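Local coordinates for putative transcriptional regulator protein, LacI family (Rhizobium etli, PDB 3MIZ) that probably represses transcription by binding DNA at regulatory sites, as members of the LacI family generally do, at residues 37-42 and 260-265; 27-32 and 77-82; 132-137 and 151-156. One frame throughout, in Å; residues are numbered along the deposited sequence.

How the contacts relate
Contact 2 opens first along the chain, at 27-32, and contact 1 opens a few residues later at 37-42 on the same helix, 30-42. Contact 2 closes at 77-82, before contact 1 does, so the two loops cross. Contact 3 follows contact 2 in series, opening at 132-137 and closing at 151-156, and it lies wholly within the long span that contact 1 ends at 260-265. Contact 2 ties helix 30-42 to the first parallel sheet, contact 1 brings helix 253-268 back against that helix, and contact 3 joins strand to helix in the other α/β lobe, its centre about 37 Å from that of contact 1.

Contact 1. Residues 37-42 and 260-265; sequences QDWANA and GAKWLN
Trp39 reaches from helix 30-42 to Ala261, Lys262 and Asn265 on helix 253-268, and its side chain makes every close contact between 37-42 and 260-265. CG stands anti to the backbone N (chi1 -179°), which sends the indole across the gap between the helices. At the base, Trp39 CB lies 4.1 Å from Ala261 CB. Further out, the six-membered ring closes on the same methyl: Trp39 CE3 is 3.5 Å from Ala261 CB, which sits above one ring face but offset toward the rim. Lys262 N is over the centre of that face. On the pyrrole side, Trp39 NE1 passes 3.8 Å from Lys262 CB, while the rest of the extended lysine chain leads away. At the far end, Trp39 CH2 meets Asn265 CB at 3.5 Å. The asparagine amide is turned 61° from the indole, and its OD1 lies in the ring plane at the edge, 3.7 Å from Trp39 CH2.

The segment axes approach to 9.6 Å at an angle of 48°, a separation bridged by one large side chain resting on an alanine. Arg258 and Lys45 also touch Trp39. Between 37-42 and 260-265 the join rests on van der Waals contact and burial of the indole; the hydrogen bond of Asp38 OD2 with Tyr254 OH adds a polar link between the same helices.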
loop_
_atom_site.group_PDB
_atom_site.type_symbol
_atom_site.label_atom_id
_atom_site.label_comp_id
_atom_site.label_asym_id
_atom_site.label_seq_id
_atom_site.Cartn_x
_atom_site.Cartn_y
_atom_site.Cartn_z
ATOM N N GLN A 37 -3.738 -15.547 5.535
ATOM C CA GLN A 37 -3.690 -15.469 6.992
ATOM C C GLN A 37 -5.048 -15.746 7.628
ATOM O O GLN A 37 -5.138 -16.517 8.585
ATOM C CB GLN A 37 -3.160 -14.097 7.431
ATOM C CG GLN A 37 -2.799 -13.997 8.909
ATOM C CD GLN A 37 -1.524 -14.743 9.260
ATOM O OE1 GLN A 37 -0.436 -14.383 8.810
ATOM N NE2 GLN A 37 -1.654 -15.789 10.073
ATOM N N ASP A 38 -6.106 -15.128 7.102
ATOM C CA ASP A 38 -7.449 -15.357 7.637
ATOM C C ASP A 38 -7.812 -16.837 7.586
ATOM O O ASP A 38 -8.332 -17.393 8.557
ATOM C CB ASP A 38 -8.487 -14.540 6.863
ATOM C CG ASP A 38 -8.564 -13.102 7.337
ATOM O OD1 ASP A 38 -7.714 -12.708 8.160
ATOM O OD2 ASP A 38 -9.470 -12.371 6.881
ATOM N N TRP A 39 -7.543 -17.480 6.451
ATOM C CA TRP A 39 -7.828 -18.903 6.321
ATOM C C TRP A 39 -6.988 -19.689 7.337
ATOM O O TRP A 39 -7.485 -20.598 8.004
ATOM C CB TRP A 39 -7.495 -19.394 4.909
ATOM C CG TRP A 39 -7.792 -20.846 4.732
ATOM C CD1 TRP A 39 -8.981 -21.399 4.367
ATOM C CD2 TRP A 39 -6.913 -21.938 5.018
ATOM N NE1 TRP A 39 -8.902 -22.769 4.414
ATOM C CE2 TRP A 39 -7.643 -23.127 4.812
ATOM C CE3 TRP A 39 -5.579 -22.026 5.437
ATOM C CZ2 TRP A 39 -7.087 -24.394 5.012
ATOM C CZ3 TRP A 39 -5.023 -23.288 5.638
ATOM C CH2 TRP A 39 -5.780 -24.454 5.425
ATOM N N ALA A 40 -5.712 -19.337 7.447
ATOM C CA ALA A 40 -4.803 -20.013 8.370
ATOM C C ALA A 40 -5.288 -19.949 9.819
ATOM O O ALA A 40 -5.216 -20.946 10.552
ATOM C CB ALA A 40 -3.409 -19.411 8.258
ATOM N N ASN A 41 -5.778 -18.783 10.233
ATOM C CA ASN A 41 -6.264 -18.624 11.600
ATOM C C ASN A 41 -7.493 -19.492 11.866
ATOM O O ASN A 41 -7.712 -19.942 12.990
ATOM C CB ASN A 41 -6.600 -17.156 11.903
ATOM C CG ASN A 41 -5.395 -16.239 11.789
ATOM O OD1 ASN A 41 -4.253 -16.666 11.945
ATOM N ND2 ASN A 41 -5.652 -14.958 11.533
ATOM N N ALA A 42 -8.286 -19.734 10.830
ATOM C CA ALA A 42 -9.489 -20.545 10.965
ATOM C C ALA A 42 -9.217 -22.037 10.794
ATOM O O ALA A 42 -10.110 -22.858 11.006
ATOM C CB ALA A 42 -10.535 -20.096 9.953
ATOM N N GLY A 260 -6.375 -20.300 -2.449
ATOM C CA GLY A 260 -5.057 -20.888 -2.618
ATOM C C GLY A 260 -4.623 -21.685 -1.406
ATOM O O GLY A 260 -4.085 -22.785 -1.539
ATOM N N ALA A 261 -4.855 -21.128 -0.220
ATOM C CA ALA A 261 -4.482 -21.790 1.026
ATOM C C ALA A 261 -5.241 -23.106 1.207
ATOM O O ALA A 261 -4.643 -24.124 1.539
ATOM C CB ALA A 261 -4.740 -20.854 2.221
ATOM N N LYS A 262 -6.552 -23.087 0.983
ATOM C CA LYS A 262 -7.349 -24.304 1.127
ATOM C C LYS A 262 -6.853 -25.362 0.148
ATOM O O LYS A 262 -6.701 -26.536 0.499
ATOM C CB LYS A 262 -8.832 -24.024 0.865
ATOM C CG LYS A 262 -9.700 -25.264 1.041
ATOM C CD LYS A 262 -11.138 -25.037 0.622
ATOM C CE LYS A 262 -11.928 -26.340 0.727
ATOM N NZ LYS A 262 -13.366 -26.155 0.395
ATOM N N TRP A 263 -6.599 -24.934 -1.083
ATOM C CA TRP A 263 -6.117 -25.823 -2.125
ATOM C C TRP A 263 -4.798 -26.468 -1.692
ATOM O O TRP A 263 -4.612 -27.677 -1.849
ATOM C CB TRP A 263 -5.935 -25.030 -3.421
ATOM C CG TRP A 263 -5.966 -25.851 -4.672
ATOM C CD1 TRP A 263 -6.284 -27.177 -4.782
ATOM C CD2 TRP A 263 -5.707 -25.389 -6.004
ATOM N NE1 TRP A 263 -6.241 -27.567 -6.100
ATOM C CE2 TRP A 263 -5.890 -26.490 -6.872
ATOM C CE3 TRP A 263 -5.341 -24.153 -6.548
ATOM C CZ2 TRP A 263 -5.720 -26.389 -8.257
ATOM C CZ3 TRP A 263 -5.171 -24.052 -7.929
ATOM C CH2 TRP A 263 -5.362 -25.166 -8.765
ATOM N N LEU A 264 -3.891 -25.667 -1.136
ATOM C CA LEU A 264 -2.612 -26.194 -0.675
ATOM C C LEU A 264 -2.853 -27.204 0.444
ATOM O O LEU A 264 -2.207 -28.257 0.502
ATOM C CB LEU A 264 -1.705 -25.071 -0.151
ATOM C CG LEU A 264 -0.362 -25.518 0.456
ATOM C CD1 LEU A 264 0.474 -26.246 -0.591
ATOM C CD2 LEU A 264 0.403 -24.313 0.990
ATOM N N ASN A 265 -3.784 -26.877 1.334
ATOM C CA ASN A 265 -4.096 -27.757 2.452
ATOM C C ASN A 265 -4.522 -29.132 1.945
ATOM O O ASN A 265 -4.050 -30.150 2.452
ATOM C CB ASN A 265 -5.201 -27.142 3.320
ATOM C CG ASN A 265 -5.326 -27.815 4.683
ATOM O OD1 ASN A 265 -4.373 -27.848 5.463
ATOM N ND2 ASN A 265 -6.508 -28.346 4.975
#

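Contact 2. Residues 27-32 and 77-82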
loop_
_atom_site.group_PDB
_atom_site.type_symbol
_atom_site.label_atom_id
_atom_site.label_comp_id
_atom_site.label_asym_id
_atom_site.label_seq_id
_atom_site.Cartn_x
_atom_site.Cartn_y
_atom_site.Cartn_z
ATOM N N PRO A 27 3.025 -2.974 -2.136
ATOM C CA PRO A 27 2.055 -3.253 -1.069
ATOM C C PRO A 27 0.593 -3.209 -1.522
ATOM O O PRO A 27 -0.303 -2.934 -0.720
ATOM C CB PRO A 27 2.344 -2.159 -0.034
ATOM C CG PRO A 27 3.550 -1.398 -0.577
ATOM C CD PRO A 27 3.466 -1.577 -2.054
ATOM N N TYR A 28 0.346 -3.479 -2.800
ATOM C CA TYR A 28 -1.016 -3.450 -3.325
ATOM C C TYR A 28 -1.539 -4.865 -3.527
ATOM O O TYR A 28 -2.533 -5.077 -4.220
ATOM C CB TYR A 28 -1.054 -2.720 -4.670
ATOM C CG TYR A 28 -0.044 -1.604 -4.804
ATOM C CD1 TYR A 28 0.041 -0.592 -3.849
ATOM C CD2 TYR A 28 0.817 -1.553 -5.897
ATOM C CE1 TYR A 28 0.963 0.445 -3.981
ATOM C CE2 TYR A 28 1.742 -0.523 -6.040
ATOM C CZ TYR A 28 1.810 0.473 -5.080
ATOM O OH TYR A 28 2.720 1.493 -5.225
ATOM N N SER A 29 -0.869 -5.836 -2.922
ATOM C CA SER A 29 -1.284 -7.219 -3.083
ATOM C C SER A 29 -1.299 -7.953 -1.759
ATOM O O SER A 29 -1.469 -9.173 -1.715
ATOM C CB SER A 29 -0.348 -7.906 -4.060
ATOM O OG SER A 29 -0.189 -7.099 -5.208
ATOM N N VAL A 30 -1.126 -7.191 -0.685
ATOM C CA VAL A 30 -1.118 -7.739 0.660
ATOM C C VAL A 30 -2.429 -8.441 0.961
ATOM O O VAL A 30 -2.486 -9.294 1.846
ATOM C CB VAL A 30 -0.897 -6.637 1.717
ATOM C CG1 VAL A 30 0.434 -5.944 1.476
ATOM C CG2 VAL A 30 -2.039 -5.635 1.671
ATOM N N ASP A 31 -3.486 -8.083 0.232
ATOM C CA ASP A 31 -4.782 -8.716 0.449
ATOM C C ASP A 31 -4.709 -10.224 0.226
ATOM O O ASP A 31 -5.494 -10.981 0.796
ATOM C CB ASP A 31 -5.844 -8.100 -0.465
ATOM C CG ASP A 31 -6.891 -7.328 0.310
ATOM O OD1 ASP A 31 -6.512 -6.559 1.220
ATOM O OD2 ASP A 31 -8.092 -7.488 0.007
ATOM N N ILE A 32 -3.774 -10.674 -0.608
ATOM C CA ILE A 32 -3.646 -12.112 -0.821
ATOM C C ILE A 32 -3.179 -12.680 0.507
ATOM O O ILE A 32 -3.689 -13.694 0.984
ATOM C CB ILE A 32 -2.602 -12.456 -1.899
ATOM C CG1 ILE A 32 -3.090 -11.977 -3.265
ATOM C CG2 ILE A 32 -2.383 -13.983 -1.939
ATOM C CD1 ILE A 32 -2.042 -12.122 -4.364
ATOM N N VAL A 77 3.556 -16.674 -4.133
ATOM C CA VAL A 77 2.745 -15.517 -4.480
ATOM C C VAL A 77 3.527 -14.375 -5.119
ATOM O O VAL A 77 4.543 -13.918 -4.592
ATOM C CB VAL A 77 2.040 -14.972 -3.209
ATOM C CG1 VAL A 77 1.102 -13.824 -3.565
ATOM C CG2 VAL A 77 1.302 -16.095 -2.509
ATOM N N THR A 78 3.051 -13.911 -6.265
ATOM C CA THR A 78 3.711 -12.794 -6.928
ATOM C C THR A 78 2.878 -11.536 -6.687
ATOM O O THR A 78 1.648 -11.607 -6.589
ATOM C CB THR A 78 3.867 -13.058 -8.442
ATOM O OG1 THR A 78 2.602 -13.418 -9.012
ATOM C CG2 THR A 78 4.855 -14.206 -8.670
HETATM N N MSE A 79 3.543 -10.390 -6.571
HETATM C CA MSE A 79 2.839 -9.129 -6.336
HETATM C C MSE A 79 1.944 -8.760 -7.518
HETATM O O MSE A 79 0.855 -8.211 -7.338
HETATM C CB MSE A 79 3.845 -8.014 -6.054
HETATM C CG MSE A 79 4.485 -8.123 -4.685
HETATM SE SE MSE A 79 3.144 -8.040 -3.277
HETATM C CE MSE A 79 2.952 -9.937 -2.864
ATOM N N TYR A 80 2.411 -9.033 -8.731
ATOM C CA TYR A 80 1.593 -8.778 -9.909
ATOM C C TYR A 80 1.576 -10.059 -10.717
ATOM O O TYR A 80 2.412 -10.944 -10.522
ATOM C CB TYR A 80 2.119 -7.603 -10.756
ATOM C CG TYR A 80 3.606 -7.586 -10.993
ATOM C CD1 TYR A 80 4.448 -6.814 -10.191
ATOM C CD2 TYR A 80 4.176 -8.329 -12.029
ATOM C CE1 TYR A 80 5.823 -6.774 -10.417
ATOM C CE2 TYR A 80 5.547 -8.300 -12.257
ATOM C CZ TYR A 80 6.361 -7.519 -11.452
ATOM O OH TYR A 80 7.712 -7.469 -11.699
ATOM N N ARG A 81 0.618 -10.169 -11.625
ATOM C CA ARG A 81 0.491 -11.377 -12.410
ATOM C C ARG A 81 1.730 -11.676 -13.247
ATOM O O ARG A 81 2.202 -10.835 -14.005
ATOM C CB ARG A 81 -0.745 -11.275 -13.287
ATOM C CG ARG A 81 -1.289 -12.608 -13.700
ATOM C CD ARG A 81 -2.618 -12.429 -14.388
ATOM N NE ARG A 81 -3.039 -13.652 -15.047
ATOM C CZ ARG A 81 -4.131 -13.748 -15.791
ATOM N NH1 ARG A 81 -4.905 -12.681 -15.963
ATOM N NH2 ARG A 81 -4.442 -14.900 -16.362
ATOM N N ARG A 82 2.256 -12.888 -13.094
ATOM C CA ARG A 82 3.458 -13.294 -13.812
ATOM C C ARG A 82 3.363 -14.741 -14.281
ATOM O O ARG A 82 2.554 -15.525 -13.776
ATOM C CB ARG A 82 4.688 -13.190 -12.897
ATOM C CG ARG A 82 5.047 -11.803 -12.384
ATOM C CD ARG A 82 6.202 -11.896 -11.390
ATOM N NE ARG A 82 7.347 -12.591 -11.974
ATOM C CZ ARG A 82 8.353 -13.110 -11.275
ATOM N NH1 ARG A 82 8.371 -13.018 -9.951
ATOM N NH2 ARG A 82 9.341 -13.740 -11.906
#
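The flat peptide carbonyl of Met79 takes Ser29 OG in its own plane, on a lone pair, with a C=O...donor angle of 131°. Tyr28, the neighbour of that serine, carries Pro27 CD over one ring face, offset toward the rim, and pairs edge-to-face with Phe235; its OH is hydrogen-bonded to Thr237 of the second subunit. The setting is the α/β fold of a periplasmic-binding-protein-like lobe: the turn leading into helix 30-42 lies against the carboxyl end of strand 73-78, where the chain bends at Met79 and Tyr80.

The bond from Ser29 OG to Met79 O is short, 2.6 Å. OG is placed for it by a chi1 of -48°, beside the backbone N and anti to the carbonyl carbon. Met79, modelled as selenomethionine, is bent at chi2 (-60°), which helps bring its SE to 3.6 Å from Ser29 CB. The serine is thus met by both the main chain and the side chain of one residue. An alanine here would keep the CB contact but would probably leave the carbonyl O of the buried Met79 without its hydroxyl mate, and the corner less firmly joined to the helix start.

On the strand side of the corner, Thr78 OG1 donates to Tyr80 O at 2.9 Å from above the carbonyl plane, and Asp21 OD1 accepts from Met79 N. Tyr253 of helix 253-268 touches both Ser29 and Ile32. In the first turn of helix 30-42, Ile32 and Val77 meet tip to tip: Val77 CG1 receives Ile32 CD1 at 3.7 Å and Ile32 CG2 at 3.8 Å.

Contact 3. Residues 132-137 and 151-156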
loop_
_atom_site.group_PDB
_atom_site.type_symbol
_atom_site.label_atom_id
_atom_site.label_comp_id
_atom_site.label_asym_id
_atom_site.label_seq_id
_atom_site.Cartn_x
_atom_site.Cartn_y
_atom_site.Cartn_z
ATOM N N ARG A 132 -19.139 6.037 -26.758
ATOM C CA ARG A 132 -18.678 5.575 -28.059
ATOM C C ARG A 132 -17.270 6.067 -28.371
ATOM O O ARG A 132 -16.583 5.501 -29.225
ATOM C CB ARG A 132 -19.663 6.035 -29.137
ATOM C CG ARG A 132 -21.100 5.570 -28.892
ATOM C CD ARG A 132 -21.278 4.097 -29.210
ATOM N NE ARG A 132 -22.661 3.640 -29.067
ATOM C CZ ARG A 132 -23.184 3.171 -27.938
ATOM N NH1 ARG A 132 -22.442 3.095 -26.840
ATOM N NH2 ARG A 132 -24.452 2.760 -27.907
ATOM N N ARG A 133 -16.858 7.136 -27.695
ATOM C CA ARG A 133 -15.509 7.678 -27.838
ATOM C C ARG A 133 -14.888 7.373 -26.473
ATOM O O ARG A 133 -15.143 8.087 -25.500
ATOM C CB ARG A 133 -15.531 9.191 -28.054
ATOM C CG ARG A 133 -16.162 9.661 -29.350
ATOM C CD ARG A 133 -16.101 11.182 -29.418
ATOM N NE ARG A 133 -16.577 11.718 -30.690
ATOM C CZ ARG A 133 -16.649 13.016 -30.968
ATOM N NH1 ARG A 133 -16.276 13.910 -30.062
ATOM N NH2 ARG A 133 -17.090 13.422 -32.151
ATOM N N ILE A 134 -14.090 6.311 -26.401
ATOM C CA ILE A 134 -13.484 5.896 -25.137
ATOM C C ILE A 134 -11.967 6.024 -25.108
ATOM O O ILE A 134 -11.291 5.720 -26.090
ATOM C CB ILE A 134 -13.821 4.417 -24.829
ATOM C CG1 ILE A 134 -15.321 4.168 -25.007
ATOM C CG2 ILE A 134 -13.365 4.063 -23.418
ATOM C CD1 ILE A 134 -16.170 4.921 -24.039
ATOM N N GLY A 135 -11.441 6.468 -23.970
ATOM C CA GLY A 135 -10.005 6.600 -23.821
ATOM C C GLY A 135 -9.492 5.501 -22.910
ATOM O O GLY A 135 -10.230 4.980 -22.077
ATOM N N TYR A 136 -8.228 5.131 -23.075
ATOM C CA TYR A 136 -7.624 4.099 -22.245
ATOM C C TYR A 136 -6.164 4.486 -22.018
ATOM O O TYR A 136 -5.395 4.616 -22.969
ATOM C CB TYR A 136 -7.696 2.732 -22.943
ATOM C CG TYR A 136 -7.255 1.582 -22.066
ATOM C CD1 TYR A 136 -8.175 0.874 -21.286
ATOM C CD2 TYR A 136 -5.904 1.251 -21.949
ATOM C CE1 TYR A 136 -7.755 -0.132 -20.402
ATOM C CE2 TYR A 136 -5.473 0.254 -21.069
ATOM C CZ TYR A 136 -6.404 -0.430 -20.297
ATOM O OH TYR A 136 -5.974 -1.380 -19.400
ATOM N N ILE A 137 -5.790 4.707 -20.763
ATOM C CA ILE A 137 -4.414 5.056 -20.448
ATOM C C ILE A 137 -3.786 3.805 -19.844
ATOM O O ILE A 137 -4.180 3.331 -18.767
ATOM C CB ILE A 137 -4.348 6.264 -19.499
ATOM C CG1 ILE A 137 -5.086 7.451 -20.133
ATOM C CG2 ILE A 137 -2.907 6.666 -19.270
ATOM C CD1 ILE A 137 -5.001 8.734 -19.330
ATOM N N ASP A 151 -5.796 -5.905 -24.196
ATOM C CA ASP A 151 -6.264 -6.831 -25.226
ATOM C C ASP A 151 -7.789 -6.893 -25.164
ATOM O O ASP A 151 -8.467 -6.924 -26.193
ATOM C CB ASP A 151 -5.725 -8.244 -25.000
ATOM C CG ASP A 151 -4.244 -8.385 -25.319
ATOM O OD1 ASP A 151 -3.685 -7.554 -26.076
ATOM O OD2 ASP A 151 -3.644 -9.360 -24.818
ATOM N N ALA A 152 -8.318 -6.921 -23.944
ATOM C CA ALA A 152 -9.762 -7.004 -23.730
ATOM C C ALA A 152 -10.460 -5.752 -24.224
ATOM O O ALA A 152 -11.495 -5.829 -24.878
ATOM C CB ALA A 152 -10.066 -7.215 -22.259
ATOM N N PHE A 153 -9.894 -4.600 -23.901
ATOM C CA PHE A 153 -10.470 -3.328 -24.317
ATOM C C PHE A 153 -10.553 -3.274 -25.838
ATOM O O PHE A 153 -11.587 -2.907 -26.402
ATOM C CB PHE A 153 -9.609 -2.175 -23.797
ATOM C CG PHE A 153 -10.074 -0.819 -24.239
ATOM C CD1 PHE A 153 -11.319 -0.334 -23.855
ATOM C CD2 PHE A 153 -9.262 -0.020 -25.037
ATOM C CE1 PHE A 153 -11.749 0.934 -24.260
ATOM C CE2 PHE A 153 -9.682 1.246 -25.445
ATOM C CZ PHE A 153 -10.927 1.723 -25.055
ATOM N N ARG A 154 -9.462 -3.649 -26.498
ATOM C CA ARG A 154 -9.418 -3.634 -27.954
ATOM C C ARG A 154 -10.465 -4.519 -28.616
ATOM O O ARG A 154 -11.191 -4.059 -29.492
ATOM C CB ARG A 154 -8.027 -4.044 -28.455
ATOM C CG ARG A 154 -6.944 -2.995 -28.276
ATOM C CD ARG A 154 -5.606 -3.544 -28.761
ATOM N NE ARG A 154 -4.490 -2.635 -28.511
ATOM C CZ ARG A 154 -4.285 -1.497 -29.163
ATOM N NH1 ARG A 154 -5.125 -1.115 -30.116
ATOM N NH2 ARG A 154 -3.239 -0.741 -28.863
ATOM N N ARG A 155 -10.553 -5.785 -28.220
ATOM C CA ARG A 155 -11.537 -6.669 -28.841
ATOM C C ARG A 155 -12.983 -6.399 -28.431
ATOM O O ARG A 155 -13.887 -6.505 -29.258
ATOM C CB ARG A 155 -11.232 -8.142 -28.567
ATOM C CG ARG A 155 -12.242 -9.073 -29.259
ATOM C CD ARG A 155 -12.023 -10.535 -28.922
ATOM N NE ARG A 155 -13.106 -11.392 -29.409
ATOM C CZ ARG A 155 -13.391 -11.610 -30.692
ATOM N NH1 ARG A 155 -12.679 -11.033 -31.653
ATOM N NH2 ARG A 155 -14.384 -12.427 -31.016
ATOM N N THR A 156 -13.212 -6.066 -27.165
ATOM C CA THR A 156 -14.576 -5.814 -26.719
ATOM C C THR A 156 -15.160 -4.639 -27.477
ATOM O O THR A 156 -16.326 -4.670 -27.887
ATOM C CB THR A 156 -14.635 -5.533 -25.213
ATOM O OG1 THR A 156 -13.794 -4.419 -24.896
ATOM C CG2 THR A 156 -14.183 -6.760 -24.437
#
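Phe153 and Tyr136 both hold CG anti to the backbone N, and these torsions send the two rings past each other from opposite sides of the gap. For Phe153, chi1 is 177°, which carries the phenyl from helix 144-160 toward strand 134-138. Ile134 adds to the meeting because its CG2 branch, also anti to the backbone N, is the one that touches, while CG1 leads elsewhere.

The phenyl is gripped in two ways. Over one face lies Tyr136 CD1, 3.9 Å from Phe153 CG and offset toward the rim. The planes are near parallel, 25° apart, but the centroids are separated by 5.1 Å and the rings barely overlap; much of the closeness comes instead from the tyrosine's base, where Tyr136 CB is 3.5 Å from Phe153 CE2. At the edge, Ile134 CG2 comes within 3.6 Å of Phe153 CE1, and Ile134 CB lies in the ring plane, 4.0 Å from Phe153 CZ. No hydrogen bond crosses between the segments, so apolar packing is what joins them.

Other elements enclose the same ring: Thr123 of helix 115-127, Met202 of strand 200-203, and Leu167 and Ile169 of strand 167-174 all touch Phe153. The strand and helix axes come within 10.7 Å and run nearly antiparallel, at 163°. This is the layering of a β-α-β unit, in which helix 144-160 connects strand 134-138 to the parallel strand 167-174 and packs an aromatic side chain onto the sheet, in keeping with the α/β periplasmic-binding-protein-like domain.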